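Local coordinates for mandelate racemase/muconate lactonizing enzyme family protein (Bradyrhizobium sp. ORS 278, PDB 3TOY) that belongs to the enolase superfamily, pairing an N-terminal capping domain with a metal-binding beta/alpha barrel, its specific function not being established, at residues A197-M202 / T230-R235. Residues are numbered along the deposited sequence; the frame is centred on the assembly and turned at random.
Sequences ATDEAM and TRRIAR. With P4C (O-acetaldehydyl-hexaethylene glycol), chain N.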
loop_
_atom_site.group_PDB
_atom_site.type_symbol
_atom_site.label_atom_id
_atom_site.label_comp_id
_atom_site.label_asym_id
_atom_site.label_seq_id
_atom_site.Cartn_x
_atom_site.Cartn_y
_atom_site.Cartn_z
ATOM N N ALA A 197 10.635 -16.329 -31.985
ATOM C CA ALA A 197 11.659 -17.182 -32.591
ATOM C C ALA A 197 12.685 -16.317 -33.302
ATOM O O ALA A 197 13.886 -16.558 -33.205
ATOM C CB ALA A 197 11.032 -18.197 -33.576
ATOM N N THR A 198 12.213 -15.313 -34.026
ATOM C CA THR A 198 13.113 -14.409 -34.727
ATOM C C THR A 198 14.066 -13.667 -33.783
ATOM O O THR A 198 15.272 -13.567 -34.040
ATOM C CB THR A 198 12.311 -13.425 -35.575
ATOM O OG1 THR A 198 11.641 -14.161 -36.608
ATOM C CG2 THR A 198 13.216 -12.397 -36.214
ATOM N N ASP A 199 13.533 -13.174 -32.672
ATOM C CA ASP A 199 14.356 -12.469 -31.700
ATOM C C ASP A 199 15.370 -13.427 -31.123
ATOM O O ASP A 199 16.541 -13.084 -30.954
ATOM C CB ASP A 199 13.509 -11.943 -30.536
ATOM C CG ASP A 199 12.547 -10.853 -30.944
ATOM O OD1 ASP A 199 12.828 -10.102 -31.916
ATOM O OD2 ASP A 199 11.500 -10.735 -30.263
ATOM N N GLU A 200 14.925 -14.637 -30.805
ATOM C CA GLU A 200 15.816 -15.561 -30.136
ATOM C C GLU A 200 16.922 -16.032 -31.088
ATOM O O GLU A 200 18.076 -16.140 -30.696
ATOM C CB GLU A 200 15.056 -16.747 -29.566
ATOM C CG GLU A 200 15.948 -17.651 -28.743
ATOM C CD GLU A 200 15.182 -18.661 -27.916
ATOM O OE1 GLU A 200 13.940 -18.700 -28.019
ATOM O OE2 GLU A 200 15.836 -19.428 -27.177
ATOM N N ALA A 201 16.560 -16.306 -32.340
ATOM C CA ALA A 201 17.562 -16.677 -33.351
ATOM C C ALA A 201 18.627 -15.588 -33.440
ATOM O O ALA A 201 19.827 -15.866 -33.416
ATOM C CB ALA A 201 16.896 -16.875 -34.720
ATOM N N MET A 202 18.181 -14.341 -33.548
ATOM C CA MET A 202 19.115 -13.220 -33.666
ATOM C C MET A 202 20.076 -13.132 -32.491
ATOM O O MET A 202 21.286 -13.029 -32.679
ATOM C CB MET A 202 18.380 -11.895 -33.808
ATOM C CG MET A 202 19.356 -10.719 -33.968
ATOM S SD MET A 202 18.546 -9.116 -33.959
ATOM C CE MET A 202 18.353 -8.854 -32.184
ATOM N N THR A 230 6.628 -9.635 -21.325
ATOM C CA THR A 230 6.973 -10.564 -20.248
ATOM C C THR A 230 7.323 -11.972 -20.747
ATOM O O THR A 230 8.284 -12.580 -20.280
ATOM C CB THR A 230 5.834 -10.633 -19.205
ATOM O OG1 THR A 230 5.860 -9.419 -18.446
ATOM C CG2 THR A 230 6.058 -11.788 -18.237
ATOM N N ARG A 231 6.515 -12.477 -21.667
ATOM C CA ARG A 231 6.719 -13.798 -22.259
ATOM C C ARG A 231 8.063 -13.869 -23.006
ATOM O O ARG A 231 8.840 -14.794 -22.815
ATOM C CB ARG A 231 5.570 -14.129 -23.225
ATOM C CG ARG A 231 5.469 -15.624 -23.520
ATOM C CD ARG A 231 4.372 -15.952 -24.544
ATOM N NE ARG A 231 4.701 -15.363 -25.836
ATOM C CZ ARG A 231 5.385 -16.004 -26.787
ATOM N NH1 ARG A 231 5.773 -17.255 -26.586
ATOM N NH2 ARG A 231 5.683 -15.389 -27.925
ATOM N N ARG A 232 8.338 -12.880 -23.852
ATOM C CA ARG A 232 9.594 -12.914 -24.619
ATOM C C ARG A 232 10.810 -12.762 -23.723
ATOM O O ARG A 232 11.827 -13.443 -23.921
ATOM C CB ARG A 232 9.624 -11.811 -25.672
ATOM C CG ARG A 232 8.482 -11.943 -26.688
ATOM C CD ARG A 232 8.835 -11.350 -28.057
ATOM N NE ARG A 232 7.693 -11.449 -28.967
ATOM C CZ ARG A 232 7.705 -11.084 -30.245
ATOM N NH1 ARG A 232 8.819 -10.619 -30.801
ATOM N NH2 ARG A 232 6.600 -11.192 -30.977
ATOM N N ILE A 233 10.727 -11.838 -22.767
ATOM C CA ILE A 233 11.861 -11.595 -21.876
ATOM C C ILE A 233 12.263 -12.852 -21.108
ATOM O O ILE A 233 13.449 -13.155 -20.984
ATOM C CB ILE A 233 11.598 -10.401 -20.906
ATOM C CG1 ILE A 233 11.479 -9.100 -21.719
ATOM C CG2 ILE A 233 12.709 -10.335 -19.842
ATOM C CD1 ILE A 233 10.996 -7.867 -20.873
ATOM N N ALA A 234 11.285 -13.611 -20.619
ATOM C CA ALA A 234 11.616 -14.830 -19.872
ATOM C C ALA A 234 12.374 -15.835 -20.751
ATOM O O ALA A 234 13.251 -16.575 -20.287
ATOM C CB ALA A 234 10.376 -15.467 -19.312
ATOM N N ARG A 235 12.025 -15.858 -22.021
ATOM C CA ARG A 235 12.610 -16.831 -22.933
ATOM C C ARG A 235 13.999 -16.381 -23.377
ATOM O O ARG A 235 14.795 -17.183 -23.873
ATOM C CB ARG A 235 11.680 -17.021 -24.133
ATOM C CG ARG A 235 10.330 -17.608 -23.721
ATOM C CD ARG A 235 10.362 -19.144 -23.705
ATOM N NE ARG A 235 10.509 -19.653 -25.067
ATOM C CZ ARG A 235 9.490 -19.969 -25.866
ATOM N NH1 ARG A 235 8.236 -19.856 -25.432
ATOM N NH2 ARG A 235 9.721 -20.398 -27.106
HETATM O O1 P4C N . -0.087 -10.415 -25.415
HETATM C C2 P4C N . -1.297 -10.844 -26.060
HETATM C C3 P4C N . -1.008 -11.033 -27.544
HETATM O O4 P4C N . -1.906 -10.215 -28.276
HETATM C C5 P4C N . -1.486 -10.020 -29.621
HETATM C C6 P4C N . -2.615 -10.483 -30.528
HETATM O O7 P4C N . -2.602 -11.910 -30.592
HETATM C C8 P4C N . -3.695 -12.397 -31.376
HETATM C C9 P4C N . -3.674 -13.911 -31.391
HETATM O O10 P4C N . -2.517 -14.306 -32.116
HETATM C C11 P4C N . -2.506 -15.711 -32.323
HETATM C C12 P4C N . -1.146 -16.102 -32.866
HETATM O O13 P4C N . -0.138 -15.501 -32.057
HETATM C C14 P4C N . 1.170 -15.953 -32.411
HETATM C C15 P4C N . 2.146 -15.498 -31.336
HETATM O O16 P4C N . 1.941 -16.298 -30.176
HETATM C C17 P4C N . 2.374 -15.675 -28.970
HETATM C C18 P4C N . 1.929 -16.547 -27.801
HETATM O O19 P4C N . 2.604 -17.804 -27.846
HETATM C C20 P4C N . 2.137 -18.723 -26.857
HETATM C C21 P4C N . 2.777 -20.095 -27.058
HETATM O O22 P4C N . 2.254 -20.730 -28.230
#
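In the ring of helices around the beta/alpha barrel of this enolase-superfamily protein, two successive helices are joined by a buried salt bridge between Asp-199 and Arg-232. The bond runs from NH1 of Arg-232 to OD2 of Asp-199 at 2.7 Å, with an N-H...O angle of 145°. The oxygen meets the rim of the guanidinium, 14° from its plane, but is approached on its syn side by a donor well out of the carboxylate plane; the planes of the two groups stand 51° apart. The arginine chain, extended from CG to NE, carries the guanidinium across to the aspartate, and Arg-232 CD lies 3.5 Å from Asp-199 OD2 beside the bond.

Further bonds fix both charged ends: OD1 of Asp-199 accepts from Gly-192 N, NH1 of Arg-232 also reaches Gly-194 O, and Glu-228 OE2 forms salt bridges with NE of Arg-232 and NH2 of Arg-231. One helical turn further along 230-235, the contact thins: Glu-200 OE2 comes only to 4.1 Å from Arg-235 O and is hydrogen-bonded to Tyr-239 OH. On Arg-231, O19 of o-acetaldehydyl-hexaethylene glycol sits over the guanidinium centre, 3.4 Å above its plane.

Helices 196-210 and 226-236 follow the parallel neighbours 186-190 and 215-219 of the barrel; Leu-196 touches Arg-232 and Arg-235, while Ile-233 packs on Val-259 of the next helix, 253-262.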